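PDB 1IA6: cellulase CEL9M from Clostridium cellulolyticum, which probably cuts the internal beta-1,4-glucosidic linkages of cellulose and related beta-glucans as a family 9 endoglucanase. Local coordinates for residues T292-G297 with V337-G342; G296-K299 with G305-R308; Y309-S314 with V420-G425. One frame throughout, in Å; residues are numbered along the deposited sequence.

All three contacts are buried and lie on the same side of the chain's centre, but at different depths. Contact 3 is innermost, its centre about 11 Å from that of the chain; the centres of contacts 2 and 1 lie about 17 and 21 Å from it. Contacts 1 and 2 share Gly296 and Gly297. From this loop, contact 1 reaches helix 327-341 and contact 2 reaches the start of helix 306-323. Contact 3 packs the same helix 306-323 against helix 413-429. The chemistry differs with place. The two loop contacts mix packing with polar links through a carboxylate or a water. The helix pair meets mainly through small apolar groups. Ala310 touches Leu298, joining contacts 2 and 3.

Contact 1: residues T292-G297 with V337-G342; sequences TTTPGG and VDYILG
The ring of Tyr339 brings one edge up to the backbone of Gly296. Gly296 O lies near the ring plane, 3.7 Å from Tyr339 CD2 and 3.8 Å from Tyr339 CE2. The carbonyl oxygen therefore faces the hydrogens of two neighbouring ring carbons. It does not sit over the pi cloud. Thr294 is a looser neighbour, with OG1 4.4 Å from Tyr339 CE2 and approaching the ring obliquely.

Tyr339 lies in the last turn of helix 327-341. Its CG is anti to the backbone N (chi1 -178°), which sends the ring out from the helix to the loop. Gly342 is the first residue to leave helical angles. It takes a positive phi and closes a Schellman motif, with Gly342 N bonded to Tyr339 O at 3.2 Å.

A type I beta turn from Thr294 to Gly297 fixes the loop side. It is closed by the bond from Gly297 N to Thr294 O at 2.8 Å. This turn presents Gly296 O to the ring.

The polar link is made by a third party, Asp397. Its OD1 is hydrogen-bonded to both Tyr339 OH and Thr294 OG1, and its OD2 to Gly296 N. A second tie runs from Gln336 NE2, on the same helix as Tyr339, to Gly297 O. The contact thus joins the loop after helix 274-289 to the C-terminal end of helix 327-341, in the alpha-barrel module of this family 9 enzyme.

Direct contact here is slight and almost wholly of ring edge with carbonyl. The slightly positive ring hydrogens suit the negative oxygen. The firmer hold comes from Asp397, whose carboxylate engages groups from both segments and is probably stabilised as an anion by them.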
ATOM      1  N   THR A 292      14.438  16.748   6.230  1.00 14.87           N
ATOM      2  CA  THR A 292      15.756  16.743   5.613  1.00 16.50           C
ATOM      3  C   THR A 292      15.680  16.588   4.102  1.00 15.60           C
ATOM      4  O   THR A 292      14.902  15.788   3.587  1.00 13.79           O
ATOM      5  CB  THR A 292      16.622  15.590   6.162  1.00 18.69           C
ATOM      6  OG1 THR A 292      16.747  15.719   7.582  1.00 21.45           O
ATOM      7  CG2 THR A 292      18.011  15.615   5.531  1.00 21.84           C
ATOM      8  N   THR A 293      16.493  17.368   3.400  1.00 14.98           N
ATOM      9  CA  THR A 293      16.556  17.306   1.948  1.00 16.20           C
ATOM     10  C   THR A 293      17.985  16.931   1.567  1.00 15.94           C
ATOM     11  O   THR A 293      18.936  17.577   2.002  1.00 16.72           O
ATOM     12  CB  THR A 293      16.216  18.664   1.307  1.00 18.52           C
ATOM     13  OG1 THR A 293      14.931  19.102   1.771  1.00 19.06           O
ATOM     14  CG2 THR A 293      16.191  18.538  -0.219  1.00 16.96           C
ATOM     15  N   THR A 294      18.139  15.883   0.770  1.00 15.15           N
ATOM     16  CA  THR A 294      19.467  15.457   0.347  1.00 14.21           C
ATOM     17  C   THR A 294      20.000  16.457  -0.675  1.00 15.05           C
ATOM     18  O   THR A 294      19.240  17.248  -1.235  1.00 13.64           O
ATOM     19  CB  THR A 294      19.421  14.077  -0.323  1.00 13.72           C
ATOM     20  OG1 THR A 294      18.745  14.190  -1.580  1.00 12.25           O
ATOM     21  CG2 THR A 294      18.676  13.077   0.558  1.00 13.26           C
ATOM     22  N   PRO A 295      21.320  16.444  -0.925  1.00 15.57           N
ATOM     23  CA  PRO A 295      21.882  17.378  -1.904  1.00 16.77           C
ATOM     24  C   PRO A 295      21.175  17.192  -3.244  1.00 16.85           C
ATOM     25  O   PRO A 295      20.995  18.141  -4.004  1.00 18.09           O
ATOM     26  CB  PRO A 295      23.349  16.963  -1.965  1.00 16.71           C
ATOM     27  CG  PRO A 295      23.616  16.517  -0.565  1.00 17.75           C
ATOM     28  CD  PRO A 295      22.389  15.683  -0.255  1.00 17.58           C
ATOM     29  N   GLY A 296      20.761  15.955  -3.512  1.00 17.36           N
ATOM     30  CA  GLY A 296      20.078  15.641  -4.755  1.00 16.35           C
ATOM     31  C   GLY A 296      18.633  16.104  -4.844  1.00 16.69           C
ATOM     32  O   GLY A 296      18.017  15.998  -5.901  1.00 17.52           O
ATOM     33  N   GLY A 297      18.078  16.599  -3.740  1.00 15.87           N
ATOM     34  CA  GLY A 297      16.708  17.086  -3.764  1.00 14.68           C
ATOM     35  C   GLY A 297      15.641  16.168  -3.191  1.00 13.68           C
ATOM     36  O   GLY A 297      14.456  16.510  -3.193  1.00 14.91           O
ATOM     37  N   VAL A 337       8.921  12.706  -7.517  1.00  9.95           N
ATOM     38  CA  VAL A 337       8.626  11.706  -8.533  1.00 10.98           C
ATOM     39  C   VAL A 337       9.754  11.619  -9.550  1.00 10.99           C
ATOM     40  O   VAL A 337      10.219  10.526  -9.881  1.00 10.63           O
ATOM     41  CB  VAL A 337       7.322  12.032  -9.288  1.00 11.46           C
ATOM     42  CG1 VAL A 337       7.117  11.037 -10.416  1.00 12.75           C
ATOM     43  CG2 VAL A 337       6.145  11.989  -8.333  1.00 12.62           C
ATOM     44  N   ASP A 338      10.198  12.769 -10.048  1.00 11.63           N
ATOM     45  CA  ASP A 338      11.270  12.784 -11.038  1.00 11.87           C
ATOM     46  C   ASP A 338      12.563  12.196 -10.486  1.00 11.48           C
ATOM     47  O   ASP A 338      13.332  11.581 -11.223  1.00 11.00           O
ATOM     48  CB  ASP A 338      11.508  14.208 -11.554  1.00 12.39           C
ATOM     49  CG  ASP A 338      10.341  14.727 -12.380  1.00 14.55           C
ATOM     50  OD1 ASP A 338       9.466  13.915 -12.749  1.00 15.45           O
ATOM     51  OD2 ASP A 338      10.300  15.939 -12.667  1.00 14.20           O
ATOM     52  N   TYR A 339      12.796  12.376  -9.189  1.00 10.92           N
ATOM     53  CA  TYR A 339      13.991  11.832  -8.552  1.00 10.35           C
ATOM     54  C   TYR A 339      13.929  10.308  -8.623  1.00 10.64           C
ATOM     55  O   TYR A 339      14.907   9.647  -8.977  1.00  9.89           O
ATOM     56  CB  TYR A 339      14.069  12.300  -7.094  1.00 10.31           C
ATOM     57  CG  TYR A 339      15.303  11.835  -6.349  1.00  9.72           C
ATOM     58  CD1 TYR A 339      15.418  10.518  -5.903  1.00 11.09           C
ATOM     59  CD2 TYR A 339      16.355  12.713  -6.085  1.00 12.55           C
ATOM     60  CE1 TYR A 339      16.549  10.086  -5.211  1.00 11.44           C
ATOM     61  CE2 TYR A 339      17.493  12.292  -5.392  1.00 11.09           C
ATOM     62  CZ  TYR A 339      17.583  10.978  -4.958  1.00 12.03           C
ATOM     63  OH  TYR A 339      18.698  10.551  -4.271  1.00 12.01           O
ATOM     64  N   ILE A 340      12.762   9.761  -8.297  1.00  9.65           N
ATOM     65  CA  ILE A 340      12.543   8.320  -8.324  1.00  9.94           C
ATOM     66  C   ILE A 340      12.738   7.747  -9.730  1.00  9.86           C
ATOM     67  O   ILE A 340      13.300   6.665  -9.896  1.00  9.83           O
ATOM     68  CB  ILE A 340      11.112   7.986  -7.816  1.00 11.01           C
ATOM     69  CG1 ILE A 340      11.031   8.262  -6.312  1.00 10.94           C
ATOM     70  CG2 ILE A 340      10.750   6.534  -8.134  1.00 11.01           C
ATOM     71  CD1 ILE A 340       9.627   8.197  -5.745  1.00 13.65           C
ATOM     72  N   LEU A 341      12.286   8.488 -10.739  1.00  9.04           N
ATOM     73  CA  LEU A 341      12.391   8.047 -12.125  1.00 10.60           C
ATOM     74  C   LEU A 341      13.788   8.138 -12.742  1.00 12.43           C
ATOM     75  O   LEU A 341      14.021   7.594 -13.824  1.00 12.27           O
ATOM     76  CB  LEU A 341      11.395   8.820 -12.994  1.00 12.53           C
ATOM     77  CG  LEU A 341       9.920   8.614 -12.636  1.00 14.06           C
ATOM     78  CD1 LEU A 341       9.039   9.494 -13.516  1.00 16.89           C
ATOM     79  CD2 LEU A 341       9.554   7.151 -12.809  1.00 16.37           C
ATOM     80  N   GLY A 342      14.713   8.828 -12.080  1.00 11.19           N
ATOM     81  CA  GLY A 342      16.056   8.913 -12.632  1.00 11.56           C
ATOM     82  C   GLY A 342      16.802  10.222 -12.470  1.00 12.99           C
ATOM     83  O   GLY A 342      18.002  10.278 -12.724  1.00 12.77           O
TER

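Contact 2: residues G296-K299 with G305-R308; sequences GGLK and GVLR. With SO4 (sulfate ion), chain E.
A single water joins the backbones of Lys299 and Val306. It donates to both carbonyl oxygens, lying 2.8 Å from Lys299 O and from Val306 O. Beside it the contact is apolar. Leu298 swings its CG to the side opposite its own N (chi1 170°), which carries both methyls to the helix. Leu298 CD1 meets Leu307 CD2 at 3.9 Å, Leu298 CD2 is almost as near to it, and the two side chains cross at about a right angle. Leu298 CD2 also reaches Val306 CG2 at 4.3 Å.

Gly305 is the N-cap of helix 306-323, whose Val306 side chain is about 10 Å from that of Glu410, a predicted active-site residue. Arg308 folds back, and Arg308 NE bonds to Gly305 O at 3.0 Å, bent (141°) and tilted out of the guanidinium plane. A sulfate, probably from the crystallisation liquor, sits at the guanidinium edge. Arg308 NH1 bonds to sulfate O2 at 3.0 Å, much straighter (168°), and Arg308 NH2 to sulfate O3 at 2.8 Å. NH2 also bonds to Trp304 O.

The water bridges two acceptors that could not bond to each other. The arginine charge is probably shared between Asp414, its salt-bridge partner, and the sulfate.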
ATOM      1  N   GLY A 296      20.761  15.955  -3.512  1.00 17.36           N
ATOM      2  CA  GLY A 296      20.078  15.641  -4.755  1.00 16.35           C
ATOM      3  C   GLY A 296      18.633  16.104  -4.844  1.00 16.69           C
ATOM      4  O   GLY A 296      18.017  15.998  -5.901  1.00 17.52           O
ATOM      5  N   GLY A 297      18.078  16.599  -3.740  1.00 15.87           N
ATOM      6  CA  GLY A 297      16.708  17.086  -3.764  1.00 14.68           C
ATOM      7  C   GLY A 297      15.641  16.168  -3.191  1.00 13.68           C
ATOM      8  O   GLY A 297      14.456  16.510  -3.193  1.00 14.91           O
ATOM      9  N   LEU A 298      16.046  15.006  -2.697  1.00 11.26           N
ATOM     10  CA  LEU A 298      15.097  14.052  -2.126  1.00 10.30           C
ATOM     11  C   LEU A 298      14.719  14.399  -0.690  1.00 10.91           C
ATOM     12  O   LEU A 298      15.585  14.721   0.121  1.00 10.94           O
ATOM     13  CB  LEU A 298      15.697  12.641  -2.143  1.00 11.44           C
ATOM     14  CG  LEU A 298      14.958  11.541  -1.372  1.00 11.38           C
ATOM     15  CD1 LEU A 298      13.616  11.254  -2.037  1.00 11.22           C
ATOM     16  CD2 LEU A 298      15.813  10.278  -1.340  1.00 12.77           C
ATOM     17  N   LYS A 299      13.427  14.346  -0.384  1.00  9.48           N
ATOM     18  CA  LYS A 299      12.964  14.592   0.978  1.00 10.23           C
ATOM     19  C   LYS A 299      13.216  13.270   1.693  1.00 10.90           C
ATOM     20  O   LYS A 299      12.632  12.241   1.344  1.00 11.75           O
ATOM     21  CB  LYS A 299      11.473  14.936   0.990  1.00  9.94           C
ATOM     22  CG  LYS A 299      11.162  16.315   0.438  1.00 13.31           C
ATOM     23  CD  LYS A 299      11.726  17.392   1.349  1.00 16.16           C
ATOM     24  CE  LYS A 299      11.476  18.783   0.794  1.00 19.37           C
ATOM     25  NZ  LYS A 299      12.038  19.822   1.703  1.00 22.06           N
ATOM     26  N   GLY A 305      12.969   2.380   3.805  1.00 10.99           N
ATOM     27  CA  GLY A 305      11.908   2.641   2.847  1.00 10.22           C
ATOM     28  C   GLY A 305      11.775   4.136   2.637  1.00  8.71           C
ATOM     29  O   GLY A 305      10.672   4.681   2.653  1.00  9.38           O
ATOM     30  N   VAL A 306      12.904   4.808   2.426  1.00  7.54           N
ATOM     31  CA  VAL A 306      12.886   6.254   2.255  1.00  9.18           C
ATOM     32  C   VAL A 306      12.069   6.745   1.060  1.00  7.60           C
ATOM     33  O   VAL A 306      11.356   7.742   1.173  1.00  9.40           O
ATOM     34  CB  VAL A 306      14.327   6.830   2.185  1.00 11.32           C
ATOM     35  CG1 VAL A 306      15.038   6.336   0.949  1.00 12.56           C
ATOM     36  CG2 VAL A 306      14.276   8.348   2.210  1.00 11.61           C
ATOM     37  N   LEU A 307      12.151   6.054  -0.074  1.00  7.77           N
ATOM     38  CA  LEU A 307      11.392   6.470  -1.259  1.00  7.97           C
ATOM     39  C   LEU A 307       9.899   6.231  -1.056  1.00  8.67           C
ATOM     40  O   LEU A 307       9.062   6.958  -1.594  1.00  8.55           O
ATOM     41  CB  LEU A 307      11.881   5.724  -2.502  1.00  8.26           C
ATOM     42  CG  LEU A 307      13.348   6.005  -2.858  1.00  8.61           C
ATOM     43  CD1 LEU A 307      13.731   5.219  -4.101  1.00 10.43           C
ATOM     44  CD2 LEU A 307      13.545   7.500  -3.090  1.00  9.95           C
ATOM     45  N   ARG A 308       9.574   5.204  -0.281  1.00  7.56           N
ATOM     46  CA  ARG A 308       8.188   4.881   0.027  1.00  9.86           C
ATOM     47  C   ARG A 308       7.542   6.092   0.709  1.00  8.70           C
ATOM     48  O   ARG A 308       6.413   6.466   0.389  1.00  9.27           O
ATOM     49  CB  ARG A 308       8.150   3.628   0.924  1.00 10.14           C
ATOM     50  CG  ARG A 308       6.883   3.400   1.744  1.00 11.05           C
ATOM     51  CD  ARG A 308       6.992   4.074   3.100  1.00 13.15           C
ATOM     52  NE  ARG A 308       8.159   3.627   3.866  1.00 12.01           N
ATOM     53  CZ  ARG A 308       8.227   2.503   4.578  1.00 13.39           C
ATOM     54  NH1 ARG A 308       7.195   1.670   4.642  1.00 14.99           N
ATOM     55  NH2 ARG A 308       9.332   2.222   5.257  1.00 14.52           N
TER
HETATM   56  S   SO4 E1266       8.725  -0.814   7.467  1.00 30.63           S
HETATM   57  O1  SO4 E1266       9.366  -2.116   7.181  1.00 28.72           O
HETATM   58  O2  SO4 E1266       7.556  -0.643   6.585  1.00 24.34           O
HETATM   59  O3  SO4 E1266       9.702   0.269   7.228  1.00 27.67           O
HETATM   60  O4  SO4 E1266       8.298  -0.783   8.884  1.00 28.45           O
HETATM   61  O   HOH W   1      11.427  10.150   2.669  1.00 10.10           O

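Contact 3: residues Y309-S314 with V420-G425; sequences YAAAES and VGVLAG
Val422 packs its CG2 methyl against the CB of Ser314, at 3.6 Å. The contact lies between helix 306-323 and helix 413-429, deep in the alpha barrel. The backbones come close here, with the CA atoms of Ser314 and Val422 6.2 Å apart.

The valine conformation sets which branch does what. Its CG1 is wedged over the backbone, flanked by both N and C (chi1 73°), while CG2 points to the side opposite the N. CG2 thus reaches Ser314, and Val422 CG1 turns to Ala311, whose CB is 4.3 Å away. The branch point itself also takes part, since Val422 CB lies 3.8 Å from Ala311 O. One valine therefore spans two residues of the facing helix, about one turn apart.

Ser314 offers helix 413-429 its carbon and turns its hydroxyl back. The first torsion (chi1 -63°) swings OG away from the carbonyl and toward the preceding turn of its own helix. There Ser314 OG donates to Ala310 O at 2.8 Å. Ala310 O also accepts the helical bond from Ser314 N at 3.1 Å. The two donors come from opposite faces of the carbonyl plane.

Val422 is also touched by Val337 of helix 327-341, so three helices meet around it. Gln336 of that helix packs on Ala310 and Ser314. Ala311 and Ser314 are the small residues that Val422 meets.

Across the interface the meeting is of methyls and methylenes with one carbonyl oxygen. The single hydroxyl in it is spent inside its own helix. A buried polar group is thereby satisfied locally, and here the helices meet by apolar packing, with no direct polar tie between the two segments.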
ATOM      1  N   TYR A 309       8.267   6.721   1.632  1.00  7.38           N
ATOM      2  CA  TYR A 309       7.741   7.888   2.332  1.00  8.79           C
ATOM      3  C   TYR A 309       7.598   9.103   1.422  1.00  8.04           C
ATOM      4  O   TYR A 309       6.592   9.810   1.484  1.00  8.59           O
ATOM      5  CB  TYR A 309       8.636   8.251   3.523  1.00  9.30           C
ATOM      6  CG  TYR A 309       8.599   7.238   4.644  1.00 12.62           C
ATOM      7  CD1 TYR A 309       7.386   6.831   5.199  1.00 13.17           C
ATOM      8  CD2 TYR A 309       9.775   6.689   5.159  1.00 12.65           C
ATOM      9  CE1 TYR A 309       7.340   5.907   6.237  1.00 16.48           C
ATOM     10  CE2 TYR A 309       9.740   5.760   6.203  1.00 14.72           C
ATOM     11  CZ  TYR A 309       8.516   5.375   6.733  1.00 17.44           C
ATOM     12  OH  TYR A 309       8.458   4.460   7.761  1.00 19.76           O
ATOM     13  N   ALA A 310       8.602   9.354   0.582  1.00  8.01           N
ATOM     14  CA  ALA A 310       8.555  10.501  -0.322  1.00  9.74           C
ATOM     15  C   ALA A 310       7.386  10.395  -1.302  1.00 10.00           C
ATOM     16  O   ALA A 310       6.699  11.387  -1.577  1.00  9.93           O
ATOM     17  CB  ALA A 310       9.877  10.627  -1.084  1.00  8.28           C
ATOM     18  N   ALA A 311       7.159   9.191  -1.823  1.00  8.76           N
ATOM     19  CA  ALA A 311       6.063   8.962  -2.761  1.00  7.95           C
ATOM     20  C   ALA A 311       4.703   9.112  -2.079  1.00  8.45           C
ATOM     21  O   ALA A 311       3.780   9.690  -2.648  1.00  8.84           O
ATOM     22  CB  ALA A 311       6.183   7.569  -3.378  1.00  8.24           C
ATOM     23  N   ALA A 312       4.583   8.586  -0.862  1.00  8.55           N
ATOM     24  CA  ALA A 312       3.330   8.657  -0.112  1.00  9.04           C
ATOM     25  C   ALA A 312       2.925  10.097   0.211  1.00  9.24           C
ATOM     26  O   ALA A 312       1.765  10.474   0.042  1.00  8.14           O
ATOM     27  CB  ALA A 312       3.443   7.836   1.176  1.00  8.71           C
ATOM     28  N   GLU A 313       3.871  10.906   0.676  1.00  7.92           N
ATOM     29  CA  GLU A 313       3.551  12.295   0.996  1.00  8.77           C
ATOM     30  C   GLU A 313       3.178  13.031  -0.289  1.00  8.67           C
ATOM     31  O   GLU A 313       2.244  13.829  -0.309  1.00  8.27           O
ATOM     32  CB  GLU A 313       4.748  12.981   1.664  1.00  8.76           C
ATOM     33  CG  GLU A 313       4.524  14.449   2.043  1.00 11.31           C
ATOM     34  CD  GLU A 313       3.578  14.644   3.222  1.00 13.97           C
ATOM     35  OE1 GLU A 313       3.328  13.678   3.976  1.00 14.01           O
ATOM     36  OE2 GLU A 313       3.097  15.783   3.408  1.00 14.70           O
ATOM     37  N   SER A 314       3.906  12.756  -1.367  1.00  7.90           N
ATOM     38  CA  SER A 314       3.631  13.409  -2.641  1.00  7.92           C
ATOM     39  C   SER A 314       2.232  13.066  -3.150  1.00  9.08           C
ATOM     40  O   SER A 314       1.543  13.915  -3.718  1.00  8.48           O
ATOM     41  CB  SER A 314       4.689  13.013  -3.673  1.00  9.72           C
ATOM     42  OG  SER A 314       5.972  13.467  -3.267  1.00 10.59           O
ATOM     43  N   VAL A 420       1.981   4.025  -7.071  1.00  8.40           N
ATOM     44  CA  VAL A 420       0.922   4.002  -8.072  1.00  8.88           C
ATOM     45  C   VAL A 420       0.105   5.288  -7.978  1.00  8.91           C
ATOM     46  O   VAL A 420      -0.179   5.929  -8.989  1.00 10.52           O
ATOM     47  CB  VAL A 420      -0.021   2.797  -7.875  1.00  8.93           C
ATOM     48  CG1 VAL A 420      -1.177   2.876  -8.864  1.00  8.66           C
ATOM     49  CG2 VAL A 420       0.745   1.501  -8.071  1.00  9.25           C
ATOM     50  N   GLY A 421      -0.260   5.665  -6.756  1.00  8.58           N
ATOM     51  CA  GLY A 421      -1.044   6.871  -6.550  1.00 10.70           C
ATOM     52  C   GLY A 421      -0.385   8.156  -7.025  1.00 10.87           C
ATOM     53  O   GLY A 421      -1.008   8.953  -7.726  1.00 10.17           O
ATOM     54  N   VAL A 422       0.874   8.371  -6.649  1.00 11.48           N
ATOM     55  CA  VAL A 422       1.564   9.587  -7.057  1.00  9.84           C
ATOM     56  C   VAL A 422       1.764   9.638  -8.573  1.00  9.62           C
ATOM     57  O   VAL A 422       1.658  10.704  -9.179  1.00 10.80           O
ATOM     58  CB  VAL A 422       2.936   9.751  -6.326  1.00  9.96           C
ATOM     59  CG1 VAL A 422       3.958   8.765  -6.857  1.00  8.20           C
ATOM     60  CG2 VAL A 422       3.432  11.187  -6.479  1.00  9.97           C
ATOM     61  N   LEU A 423       2.051   8.495  -9.190  1.00  9.45           N
ATOM     62  CA  LEU A 423       2.230   8.466 -10.639  1.00  9.07           C
ATOM     63  C   LEU A 423       0.909   8.790 -11.340  1.00 10.62           C
ATOM     64  O   LEU A 423       0.887   9.488 -12.355  1.00 11.69           O
ATOM     65  CB  LEU A 423       2.760   7.102 -11.087  1.00  8.03           C
ATOM     66  CG  LEU A 423       4.244   6.870 -10.776  1.00  9.40           C
ATOM     67  CD1 LEU A 423       4.647   5.447 -11.129  1.00 10.88           C
ATOM     68  CD2 LEU A 423       5.084   7.873 -11.563  1.00 11.92           C
ATOM     69  N   ALA A 424      -0.196   8.287 -10.801  1.00 11.57           N
ATOM     70  CA  ALA A 424      -1.503   8.567 -11.392  1.00 11.73           C
ATOM     71  C   ALA A 424      -1.758  10.069 -11.290  1.00 11.82           C
ATOM     72  O   ALA A 424      -2.288  10.689 -12.218  1.00 13.04           O
ATOM     73  CB  ALA A 424      -2.600   7.788 -10.661  1.00 11.71           C
ATOM     74  N   GLY A 425      -1.369  10.654 -10.161  1.00 11.14           N
ATOM     75  CA  GLY A 425      -1.549  12.083  -9.973  1.00 12.06           C
ATOM     76  C   GLY A 425      -0.626  12.889 -10.871  1.00 13.06           C
ATOM     77  O   GLY A 425      -1.003  13.952 -11.366  1.00 14.07           O
TER